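Local coordinates for protein putative secreted endoglycosylceramidase (Rhodococcus hoagii, PDB 6JYZ) that probably hydrolyses the O-glycosidic bond between sugar and ceramide in galactosyl glycosphingolipids, acting as an endogalactosylceramidase of glycoside hydrolase family 5, at residues A[183-187]-A[188-192]; A[226-229]-A[230-234]; A[235-238]-A[239-243]. One frame throughout, in Å; residues are numbered along the deposited sequence.

All three are local contacts, on the same side of the chain's centre and with centres 12 to 14 Å apart. Interaction 1 ends helix 177-187, interaction 2 starts helix 230-251, and interaction 3 takes up the next two turns or so of that same helix. Interactions 1 and 3 are partly buried, each with four of its touching residues in the interior, whereas interaction 2 lies at the surface. Their chemistry follows their places: main-chain bonds and carboxylates serve the two helix ends, while the mid-helix stretch pairs a solvent-side charge contact with an apolar, largely aromatic inner side. Interaction 1 is linked to both others, through Gln184 to the 226-229 loop and through Asp189 to Arg243.

Interaction 1 (A[183-187]-A[188-192]); sequences FQAFY and DDEQG
Glu190 lies against Ala185 where helix 177-187 ends in a Schellman motif. Asp189 takes a positive phi (60°), and two main-chain bonds run back into the last turn: Glu190 N to Ala185 O at 2.9 Å, and Asp189 N to Phe186 O at 2.9 Å. Along Glu190, CB passes Ala185 O at 3.6 Å and CG stays close to the same oxygen. The chain then runs extended (chi2 -176°), which brings the carboxylate alongside the alanine: CD and OE1 meet Ala185 CB, OE1 at 3.5 Å, and OE2 faces Ala185 CA at 3.7 Å while pairing with Arg181 one turn earlier. Shortening the residue to an alanine would probably leave Arg181 without this carboxylate and take away the CD and OE1 contact with the Ala185 methyl.

Asp188, just before Asp189, bonds through N to Gln184 O, and its OD2 accepts from Gln184 NE2 at 3.2 Å. The oxygen lies in the amide plane of Gln184, yet is approached from above its own carboxylate plane; the amide and carboxylate planes stand 57° apart. Gln184 NE2 also donates to Gln236 OE1, and Gln184 OE1 accepts from Leu227 N. Asp189 reaches Arg243 through OD2 and Gly195 N through OD1, so this helix end is tied to helices 230-251 and 193-206.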
# COMPACT_ATOMS: atom_id res chain seq x y z
N PHE A 183 0.80 21.13 2.76
CA PHE A 183 -0.36 20.41 2.28
C PHE A 183 -1.49 21.35 1.92
O PHE A 183 -2.20 21.14 0.92
CB PHE A 183 -0.90 19.39 3.33
CG PHE A 183 -0.37 18.00 3.08
CD1 PHE A 183 -0.99 17.24 2.10
CD2 PHE A 183 0.68 17.48 3.81
CE1 PHE A 183 -0.50 15.91 1.88
CE2 PHE A 183 1.15 16.19 3.57
CZ PHE A 183 0.56 15.47 2.62
N GLN A 184 -1.75 22.39 2.75
CA GLN A 184 -2.86 23.28 2.45
C GLN A 184 -2.58 24.03 1.14
O GLN A 184 -3.50 24.25 0.34
CB GLN A 184 -3.16 24.24 3.60
CG GLN A 184 -4.51 24.95 3.38
CD GLN A 184 -5.63 23.94 3.28
OE1 GLN A 184 -5.66 22.95 4.05
NE2 GLN A 184 -6.58 24.16 2.39
N ALA A 185 -1.30 24.43 0.91
CA ALA A 185 -0.95 25.08 -0.37
C ALA A 185 -1.27 24.16 -1.53
O ALA A 185 -1.81 24.59 -2.55
CB ALA A 185 0.50 25.40 -0.36
N PHE A 186 -0.99 22.85 -1.37
CA PHE A 186 -1.35 21.87 -2.39
C PHE A 186 -2.85 21.80 -2.58
O PHE A 186 -3.35 21.85 -3.74
CB PHE A 186 -0.79 20.52 -1.98
CG PHE A 186 -1.27 19.35 -2.77
CD1 PHE A 186 -0.70 19.04 -4.02
CD2 PHE A 186 -2.29 18.58 -2.28
CE1 PHE A 186 -1.16 17.95 -4.74
CE2 PHE A 186 -2.78 17.50 -3.01
CZ PHE A 186 -2.21 17.17 -4.25
N TYR A 187 -3.66 21.67 -1.50
CA TYR A 187 -5.10 21.56 -1.72
C TYR A 187 -5.67 22.83 -2.36
O TYR A 187 -6.65 22.71 -3.13
CB TYR A 187 -5.81 21.25 -0.38
CG TYR A 187 -5.46 19.91 0.17
CD1 TYR A 187 -5.64 18.74 -0.59
CD2 TYR A 187 -4.90 19.77 1.45
CE1 TYR A 187 -5.29 17.50 -0.07
CE2 TYR A 187 -4.62 18.54 2.02
CZ TYR A 187 -4.77 17.40 1.21
OH TYR A 187 -4.42 16.16 1.71
N ASP A 188 -5.09 23.97 -2.02
CA ASP A 188 -5.54 25.25 -2.62
C ASP A 188 -4.94 25.49 -4.00
O ASP A 188 -5.25 26.50 -4.62
CB ASP A 188 -5.26 26.38 -1.64
CG ASP A 188 -6.16 26.20 -0.38
OD1 ASP A 188 -7.28 25.72 -0.52
OD2 ASP A 188 -5.77 26.66 0.59
N ASP A 189 -4.09 24.59 -4.49
CA ASP A 189 -3.47 24.68 -5.82
C ASP A 189 -2.65 25.97 -5.91
O ASP A 189 -2.54 26.58 -6.98
CB ASP A 189 -4.48 24.57 -6.97
CG ASP A 189 -3.87 24.08 -8.26
OD1 ASP A 189 -2.76 23.56 -8.31
OD2 ASP A 189 -4.66 24.17 -9.25
N GLU A 190 -1.97 26.37 -4.84
CA GLU A 190 -1.08 27.54 -4.91
C GLU A 190 0.02 27.23 -5.91
O GLU A 190 0.59 26.14 -5.95
CB GLU A 190 -0.44 27.79 -3.55
CG GLU A 190 -1.36 28.33 -2.49
CD GLU A 190 -0.65 28.66 -1.18
OE1 GLU A 190 0.57 28.81 -1.13
OE2 GLU A 190 -1.40 28.71 -0.22
N GLN A 191 0.31 28.22 -6.77
CA GLN A 191 1.33 28.13 -7.80
C GLN A 191 1.03 26.97 -8.74
O GLN A 191 1.95 26.48 -9.42
CB GLN A 191 2.73 28.10 -7.21
CG GLN A 191 3.03 29.38 -6.41
CD GLN A 191 4.45 29.35 -5.87
OE1 GLN A 191 5.37 28.61 -6.30
NE2 GLN A 191 4.66 30.16 -4.87
N GLY A 192 -0.22 26.49 -8.77
CA GLY A 192 -0.54 25.35 -9.63
C GLY A 192 0.09 24.04 -9.19
O GLY A 192 0.10 23.09 -9.99

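Interaction 2 (A[226-229]-A[230-234])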
# COMPACT_ATOMS: atom_id res chain seq x y z
N GLY A 226 -3.87 19.03 6.05
CA GLY A 226 -3.51 20.42 5.77
C GLY A 226 -3.93 21.30 6.96
O GLY A 226 -3.61 21.00 8.11
N LEU A 227 -4.54 22.40 6.61
CA LEU A 227 -5.05 23.35 7.62
C LEU A 227 -6.54 23.23 7.81
O LEU A 227 -7.21 24.20 8.19
CB LEU A 227 -4.60 24.79 7.30
CG LEU A 227 -3.08 24.98 7.31
CD1 LEU A 227 -2.73 26.40 6.84
CD2 LEU A 227 -2.49 24.73 8.66
N ARG A 228 -7.09 22.05 7.53
CA ARG A 228 -8.52 21.83 7.67
C ARG A 228 -8.82 20.77 8.71
O ARG A 228 -8.00 19.94 9.05
CB ARG A 228 -9.11 21.44 6.30
CG ARG A 228 -8.99 22.57 5.30
CD ARG A 228 -9.78 23.84 5.65
NE ARG A 228 -9.59 24.89 4.65
CZ ARG A 228 -8.66 25.80 4.73
NH1 ARG A 228 -7.79 25.86 5.71
NH2 ARG A 228 -8.61 26.70 3.71
N ASP A 229 -10.04 20.85 9.27
CA ASP A 229 -10.54 19.80 10.16
C ASP A 229 -10.87 18.56 9.36
O ASP A 229 -10.80 18.56 8.11
CB ASP A 229 -11.83 20.32 10.85
CG ASP A 229 -13.00 20.10 9.88
OD1 ASP A 229 -12.96 20.55 8.73
OD2 ASP A 229 -14.00 19.34 10.27
N PRO A 230 -11.33 17.46 9.96
CA PRO A 230 -11.60 16.23 9.18
C PRO A 230 -12.63 16.40 8.11
O PRO A 230 -12.48 15.79 7.04
CB PRO A 230 -12.07 15.24 10.26
CG PRO A 230 -11.25 15.70 11.47
CD PRO A 230 -11.36 17.23 11.42
N PHE A 231 -13.72 17.17 8.32
CA PHE A 231 -14.71 17.27 7.26
C PHE A 231 -14.23 18.09 6.06
O PHE A 231 -14.40 17.67 4.90
CB PHE A 231 -16.05 17.86 7.79
CG PHE A 231 -16.72 16.98 8.80
CD1 PHE A 231 -17.14 15.72 8.39
CD2 PHE A 231 -16.93 17.40 10.09
CE1 PHE A 231 -17.72 14.83 9.31
CE2 PHE A 231 -17.54 16.52 11.00
CZ PHE A 231 -17.90 15.27 10.59
N ALA A 232 -13.66 19.25 6.31
CA ALA A 232 -13.20 20.04 5.19
C ALA A 232 -11.92 19.42 4.58
O ALA A 232 -11.69 19.54 3.37
CB ALA A 232 -12.91 21.44 5.67
N ALA A 233 -11.17 18.67 5.35
CA ALA A 233 -10.06 17.90 4.80
C ALA A 233 -10.57 16.82 3.84
O ALA A 233 -10.01 16.69 2.73
CB ALA A 233 -9.19 17.26 5.84
N ALA A 234 -11.55 16.04 4.28
CA ALA A 234 -12.04 14.99 3.42
C ALA A 234 -12.55 15.59 2.12
O ALA A 234 -12.41 14.99 1.05
CB ALA A 234 -13.17 14.24 4.13
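Asp229 is the N-cap of helix 230-251, and its carboxylate takes the place of the missing previous turn by accepting from two amides of the first turn. OD1 receives Ala232 N at 2.8 Å, on the syn side and 30° out of the carboxylate plane. OD2 receives Phe231 N at 2.9 Å, here from well above that plane. With one amide on each oxygen, the carboxylate is fixed in rotation. CG stands between the backbone N and the carbonyl carbon (chi1 83°), which turns the group back over the start of the helix. The main-chain oxygen begins the regular helical pattern: Asp229 O accepts from Ala233 N at 2.8 Å.

In the (beta/alpha)8 barrel of family 5 hydrolases, this is the point where the loop following strand 214-218 passes into its helix. Pro230, which has no amide hydrogen to give, occupies the first helical position. The negative carboxylate is likely to be favoured by the partial positive charge of the helix start.

Packing beside the cap is apolar. The aliphatic part of Arg228 runs along Ala232, CB and CD each 3.9 Å from its CB, and Arg228 CB approaches Ala233 N at 3.6 Å. Farther out, the arginine chain bends at chi2 (-64°), and NH1 turns back to donate to Leu227 O at 3.0 Å.

Interaction 3 (A[235-238]-A[239-243]); sequences DQIG and RFYQR
Four consecutive i to i+4 bonds carry the helix through this stretch, Arg239 N to Asp235 O (2.9 Å), Phe240 N to Gln236 O, Tyr241 N to Ile237 O and Gln242 N to Gly238 O, and all have N-H...O angles of at least 154°. On the outer side Asp235 meets Arg239. OD1 lies 3.7 Å from NH2 and well out of the guanidinium plane, so the salt bridge is long and rests on charge alone. A water makes the directed link, donating to Asp235 OD1 at 2.9 Å and accepting from Arg239 NE at 3.1 Å in the guanidinium plane. The same OD1 is also hydrogen-bonded to Tyr281 OH.

In the family's (beta/alpha)8 barrel this helix follows strand 214-218 and leads to strand 259-262, and its buried side carries Ile237, Phe240 and Tyr241. Ile237 and Tyr241 run side by side, CG2 touching CE2 and CZ at 3.4 Å. Ile237 O stands 3.5 Å above one face of the tyrosine ring, toward its rim, while Tyr241 OH bonds to Glu263 O. With CG anti to the main-chain nitrogen (chi1 159°), the Phe240 ring is carried off toward helices 177-187 and 193-206, where it meets Phe186 edge-to-face and packs on Leu197 and Val198.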
# COMPACT_ATOMS: atom_id res chain seq x y z
N ASP A 235 -13.20 16.77 2.17
CA ASP A 235 -13.70 17.37 0.94
C ASP A 235 -12.53 17.76 0.03
O ASP A 235 -12.60 17.51 -1.18
CB ASP A 235 -14.58 18.60 1.26
CG ASP A 235 -15.48 18.88 0.05
OD1 ASP A 235 -15.06 19.48 -0.84
OD2 ASP A 235 -16.62 18.33 0.07
N GLN A 236 -11.51 18.43 0.52
CA GLN A 236 -10.43 18.87 -0.36
C GLN A 236 -9.60 17.68 -0.87
O GLN A 236 -9.10 17.75 -2.02
CB GLN A 236 -9.59 19.99 0.27
CG GLN A 236 -8.74 19.56 1.47
CD GLN A 236 -8.16 20.75 2.20
OE1 GLN A 236 -8.37 21.90 1.85
NE2 GLN A 236 -7.40 20.49 3.25
N ILE A 237 -9.50 16.62 -0.10
CA ILE A 237 -8.86 15.39 -0.57
C ILE A 237 -9.70 14.80 -1.71
O ILE A 237 -9.15 14.47 -2.78
CB ILE A 237 -8.69 14.42 0.61
CG1 ILE A 237 -7.60 14.95 1.55
CG2 ILE A 237 -8.33 13.01 0.08
CD1 ILE A 237 -7.63 14.28 2.94
N GLY A 238 -11.02 14.73 -1.55
CA GLY A 238 -11.86 14.20 -2.63
C GLY A 238 -11.79 15.07 -3.86
O GLY A 238 -11.81 14.53 -5.00
N ARG A 239 -11.72 16.39 -3.73
CA ARG A 239 -11.65 17.27 -4.90
C ARG A 239 -10.38 16.98 -5.69
O ARG A 239 -10.42 16.93 -6.94
CB ARG A 239 -11.64 18.72 -4.45
CG ARG A 239 -11.86 19.70 -5.58
CD ARG A 239 -11.73 21.16 -5.10
NE ARG A 239 -12.71 21.50 -4.07
CZ ARG A 239 -13.94 21.97 -4.32
NH1 ARG A 239 -14.38 22.05 -5.57
NH2 ARG A 239 -14.75 22.26 -3.33
N PHE A 240 -9.27 16.71 -5.03
CA PHE A 240 -8.05 16.32 -5.69
C PHE A 240 -8.26 14.95 -6.37
O PHE A 240 -7.88 14.78 -7.56
CB PHE A 240 -6.89 16.24 -4.70
CG PHE A 240 -5.75 15.38 -5.20
CD1 PHE A 240 -5.03 15.77 -6.34
CD2 PHE A 240 -5.42 14.19 -4.59
CE1 PHE A 240 -3.94 14.99 -6.84
CE2 PHE A 240 -4.40 13.40 -5.10
CZ PHE A 240 -3.67 13.77 -6.21
N TYR A 241 -8.84 13.98 -5.71
CA TYR A 241 -9.03 12.69 -6.35
C TYR A 241 -9.86 12.84 -7.62
O TYR A 241 -9.53 12.19 -8.64
CB TYR A 241 -9.72 11.71 -5.43
CG TYR A 241 -8.96 11.27 -4.20
CD1 TYR A 241 -7.59 11.24 -4.14
CD2 TYR A 241 -9.65 10.85 -3.07
CE1 TYR A 241 -6.90 10.84 -2.99
CE2 TYR A 241 -9.02 10.38 -1.93
CZ TYR A 241 -7.65 10.36 -1.91
OH TYR A 241 -6.94 9.91 -0.83
N GLN A 242 -10.91 13.65 -7.59
CA GLN A 242 -11.75 13.80 -8.79
C GLN A 242 -10.91 14.37 -9.92
O GLN A 242 -11.04 13.90 -11.07
CB GLN A 242 -12.92 14.69 -8.41
CG GLN A 242 -13.84 14.94 -9.63
CD GLN A 242 -15.02 15.78 -9.20
OE1 GLN A 242 -14.83 16.92 -8.78
NE2 GLN A 242 -16.19 15.18 -9.32
N ARG A 243 -10.09 15.37 -9.67
CA ARG A 243 -9.24 15.93 -10.73
C ARG A 243 -8.25 14.88 -11.23
O ARG A 243 -8.07 14.77 -12.46
CB ARG A 243 -8.46 17.12 -10.18
CG ARG A 243 -9.26 18.39 -9.99
CD ARG A 243 -8.34 19.53 -9.53
NE ARG A 243 -7.36 19.95 -10.57
CZ ARG A 243 -6.45 21.03 -10.48
NH1 ARG A 243 -6.34 21.68 -9.36
NH2 ARG A 243 -5.70 21.43 -11.51
O HOH W 1 -12.82 21.25 -1.02